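Galactose/lactose metabolism regulatory protein GAL80 (PDB 3BTV) represses the yeast galactose and lactose metabolic genes by binding the activator GAL4 and blocking its action until an inducing sugar is present. Local coordinates at residues 146-151 / 402-407. The protein carries 1 engineered substitution. Numbering follows the deposited sequence.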
ATOM      1  N   GLY B 146     -32.990 -22.291 -12.458  1.00 96.08           N
ATOM      2  CA  GLY B 146     -33.188 -21.719 -13.778  1.00 99.20           C
ATOM      3  C   GLY B 146     -33.432 -20.221 -13.830  1.00103.52           C
ATOM      4  O   GLY B 146     -33.408 -19.630 -14.910  1.00 95.53           O
ATOM      5  N   VAL B 147     -33.668 -19.600 -12.676  1.00 96.53           N
ATOM      6  CA  VAL B 147     -33.961 -18.166 -12.628  1.00 71.51           C
ATOM      7  C   VAL B 147     -32.726 -17.329 -12.907  1.00 72.16           C
ATOM      8  O   VAL B 147     -31.599 -17.748 -12.633  1.00 85.46           O
ATOM      9  CB  VAL B 147     -34.535 -17.740 -11.262  1.00 67.94           C
ATOM     10  CG1 VAL B 147     -35.923 -18.364 -11.050  1.00 80.14           C
ATOM     11  CG2 VAL B 147     -33.587 -18.147 -10.140  1.00 74.35           C
ATOM     12  N   GLN B 148     -32.938 -16.143 -13.467  1.00 70.05           N
ATOM     13  CA  GLN B 148     -31.850 -15.190 -13.606  1.00 69.79           C
ATOM     14  C   GLN B 148     -31.598 -14.569 -12.244  1.00 66.62           C
ATOM     15  O   GLN B 148     -32.544 -14.186 -11.546  1.00 78.26           O
ATOM     16  CB  GLN B 148     -32.192 -14.098 -14.614  1.00 69.86           C
ATOM     17  CG  GLN B 148     -31.165 -12.984 -14.657  1.00 68.56           C
ATOM     18  CD  GLN B 148     -29.854 -13.427 -15.267  1.00 83.41           C
ATOM     19  OE1 GLN B 148     -28.817 -13.463 -14.599  1.00 72.55           O
ATOM     20  NE2 GLN B 148     -29.894 -13.773 -16.546  1.00 65.42           N
ATOM     21  N   THR B 149     -30.328 -14.471 -11.866  1.00 69.98           N
ATOM     22  CA  THR B 149     -29.981 -13.951 -10.554  1.00 65.11           C
ATOM     23  C   THR B 149     -29.317 -12.580 -10.632  1.00 65.24           C
ATOM     24  O   THR B 149     -28.654 -12.243 -11.615  1.00 62.77           O
ATOM     25  CB  THR B 149     -29.056 -14.914  -9.779  1.00 70.90           C
ATOM     26  OG1 THR B 149     -27.743 -14.886 -10.348  1.00 69.12           O
ATOM     27  CG2 THR B 149     -29.599 -16.344  -9.814  1.00 66.92           C
ATOM     28  N   ILE B 150     -29.512 -11.790  -9.582  1.00 65.05           N
ATOM     29  CA  ILE B 150     -28.855 -10.497  -9.447  1.00 58.44           C
ATOM     30  C   ILE B 150     -28.214 -10.413  -8.065  1.00 50.85           C
ATOM     31  O   ILE B 150     -28.817 -10.828  -7.074  1.00 63.09           O
ATOM     32  CB  ILE B 150     -29.859  -9.334  -9.617  1.00 52.96           C
ATOM     33  CG1 ILE B 150     -30.684  -9.502 -10.896  1.00 49.31           C
ATOM     34  CG2 ILE B 150     -29.146  -7.978  -9.621  1.00 50.88           C
ATOM     35  CD1 ILE B 150     -32.179  -9.814 -10.667  1.00 50.62           C
ATOM     36  N   ILE B 151     -26.989  -9.899  -7.996  1.00 50.70           N
ATOM     37  CA  ILE B 151     -26.371  -9.594  -6.710  1.00 43.58           C
ATOM     38  C   ILE B 151     -26.257  -8.077  -6.589  1.00 52.84           C
ATOM     39  O   ILE B 151     -25.943  -7.398  -7.565  1.00 57.78           O
ATOM     40  CB  ILE B 151     -24.961 -10.238  -6.556  1.00 49.91           C
ATOM     41  CG1 ILE B 151     -24.429 -10.071  -5.127  1.00 52.84           C
ATOM     42  CG2 ILE B 151     -23.965  -9.645  -7.545  1.00 50.08           C
ATOM     43  CD1 ILE B 151     -25.117 -11.008  -4.103  1.00 49.32           C
ATOM     44  N   PHE B 402     -26.068  -6.520 -15.518  1.00 51.03           N
ATOM     45  CA  PHE B 402     -25.971  -6.295 -14.091  1.00 50.13           C
ATOM     46  C   PHE B 402     -25.316  -7.542 -13.528  1.00 55.42           C
ATOM     47  O   PHE B 402     -25.409  -8.614 -14.136  1.00 53.48           O
ATOM     48  CB  PHE B 402     -27.369  -6.136 -13.504  1.00 48.28           C
ATOM     49  CG  PHE B 402     -28.341  -7.178 -13.982  1.00 56.74           C
ATOM     50  CD1 PHE B 402     -29.236  -6.893 -15.001  1.00 58.85           C
ATOM     51  CD2 PHE B 402     -28.346  -8.453 -13.428  1.00 63.76           C
ATOM     52  CE1 PHE B 402     -30.126  -7.856 -15.444  1.00 54.70           C
ATOM     53  CE2 PHE B 402     -29.236  -9.414 -13.867  1.00 61.44           C
ATOM     54  CZ  PHE B 402     -30.126  -9.113 -14.874  1.00 57.44           C
ATOM     55  N   PRO B 403     -24.659  -7.412 -12.366  1.00 47.95           N
ATOM     56  CA  PRO B 403     -23.927  -8.536 -11.782  1.00 46.09           C
ATOM     57  C   PRO B 403     -24.900  -9.567 -11.237  1.00 50.77           C
ATOM     58  O   PRO B 403     -25.974  -9.219 -10.747  1.00 53.55           O
ATOM     59  CB  PRO B 403     -23.153  -7.901 -10.616  1.00 43.87           C
ATOM     60  CG  PRO B 403     -23.656  -6.506 -10.485  1.00 42.36           C
ATOM     61  CD  PRO B 403     -24.766  -6.277 -11.435  1.00 54.59           C
ATOM     62  N   THR B 404     -24.501 -10.828 -11.313  1.00 59.75           N
ATOM     63  CA  THR B 404     -25.354 -11.933 -10.932  1.00 46.52           C
ATOM     64  C   THR B 404     -24.734 -12.675  -9.762  1.00 46.63           C
ATOM     65  O   THR B 404     -23.660 -12.320  -9.283  1.00 49.91           O
ATOM     66  CB  THR B 404     -25.468 -12.932 -12.088  1.00 58.76           C
ATOM     67  OG1 THR B 404     -24.215 -13.614 -12.241  1.00 55.52           O
ATOM     68  CG2 THR B 404     -25.791 -12.204 -13.375  1.00 54.88           C
ATOM     69  N   LEU B 405     -25.403 -13.732  -9.321  1.00 53.63           N
ATOM     70  CA  LEU B 405     -24.863 -14.575  -8.263  1.00 49.54           C
ATOM     71  C   LEU B 405     -23.523 -15.226  -8.651  1.00 62.91           C
ATOM     72  O   LEU B 405     -22.735 -15.599  -7.781  1.00 59.81           O
ATOM     73  CB  LEU B 405     -25.890 -15.631  -7.847  1.00 58.46           C
ATOM     74  CG  LEU B 405     -26.710 -15.312  -6.590  1.00 70.50           C
ATOM     75  CD1 LEU B 405     -27.042 -13.822  -6.464  1.00 57.14           C
ATOM     76  CD2 LEU B 405     -27.973 -16.158  -6.548  1.00 60.90           C
ATOM     77  N   MET B 406     -23.258 -15.357  -9.949  1.00 51.96           N
ATOM     78  CA  MET B 406     -21.958 -15.866 -10.367  1.00 46.03           C
ATOM     79  C   MET B 406     -20.858 -14.840 -10.090  1.00 44.99           C
ATOM     80  O   MET B 406     -19.757 -15.186  -9.665  1.00 54.03           O
ATOM     81  CB  MET B 406     -21.953 -16.229 -11.846  1.00 55.05           C
ATOM     82  CG  MET B 406     -20.574 -16.658 -12.320  1.00 57.14           C
ATOM     83  SD  MET B 406     -19.948 -18.039 -11.334  1.00 71.06           S
ATOM     84  CE  MET B 406     -20.889 -19.388 -11.976  1.00 58.85           C
ATOM     85  N   ASP B 407     -21.152 -13.574 -10.353  1.00 43.62           N
ATOM     86  CA  ASP B 407     -20.225 -12.505 -10.002  1.00 44.52           C
ATOM     87  C   ASP B 407     -20.010 -12.504  -8.490  1.00 43.75           C
ATOM     88  O   ASP B 407     -18.897 -12.329  -8.013  1.00 48.97           O
ATOM     89  CB  ASP B 407     -20.752 -11.156 -10.489  1.00 47.80           C
ATOM     90  CG  ASP B 407     -20.822 -11.072 -12.009  1.00 63.56           C
ATOM     91  OD1 ASP B 407     -19.759 -11.120 -12.661  1.00 53.81           O
ATOM     92  OD2 ASP B 407     -21.943 -10.960 -12.555  1.00 49.88           O
TER
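With chi1 at 73°, Thr149 holds OG1 between its own backbone N and carbonyl carbon and turns it to the first residue of helix 405-424, where Leu405 N donates to it over 2.8 Å in a nearly straight bond (162°). CG2 of Thr149 lies anti to the carbonyl carbon and, together with CB, packs against Leu405 CD2, so one threonine offers the helix start both a polar and an apolar surface. Replacing Thr149 by alanine removes OG1 and CG2, which would probably leave Leu405 N without its acceptor and open a gap beside Leu405 CD2. One residue earlier, Thr404 is the N-cap: its OG1 accepts from Met406 N and also bonds to Val393 O, while Asp407 OD2 accepts from Thr404 N at 2.8 Å through its anti lone pair, completing a capping box. Further along the strand, Ile151 N donates to Pro403 O over 3.0 Å from above the carbonyl plane, and Ile150 CA approaches the same oxygen at 3.4 Å. Ile151 CG2 rests on Pro403 CB, 3.6 Å away. The Phe402 ring meets CG1 of Ile150 obliquely through CE2, with Thr149 O at its edge, in plane. The short parts 148-151 and 402-405 run at right angles to each other, and the eight touching residues are buried. Strand 148-152 is the outermost strand, within this chain, of the parallel Rossmann-type sheet, hydrogen-bonded to strand 121-125 on its inner side; the loop and helix start meet its other edge, Leu405 also reaching Tyr139 and Ala142 of helix 132-143, while Phe402 and Ile150 meet Ile375 of helix 363-380.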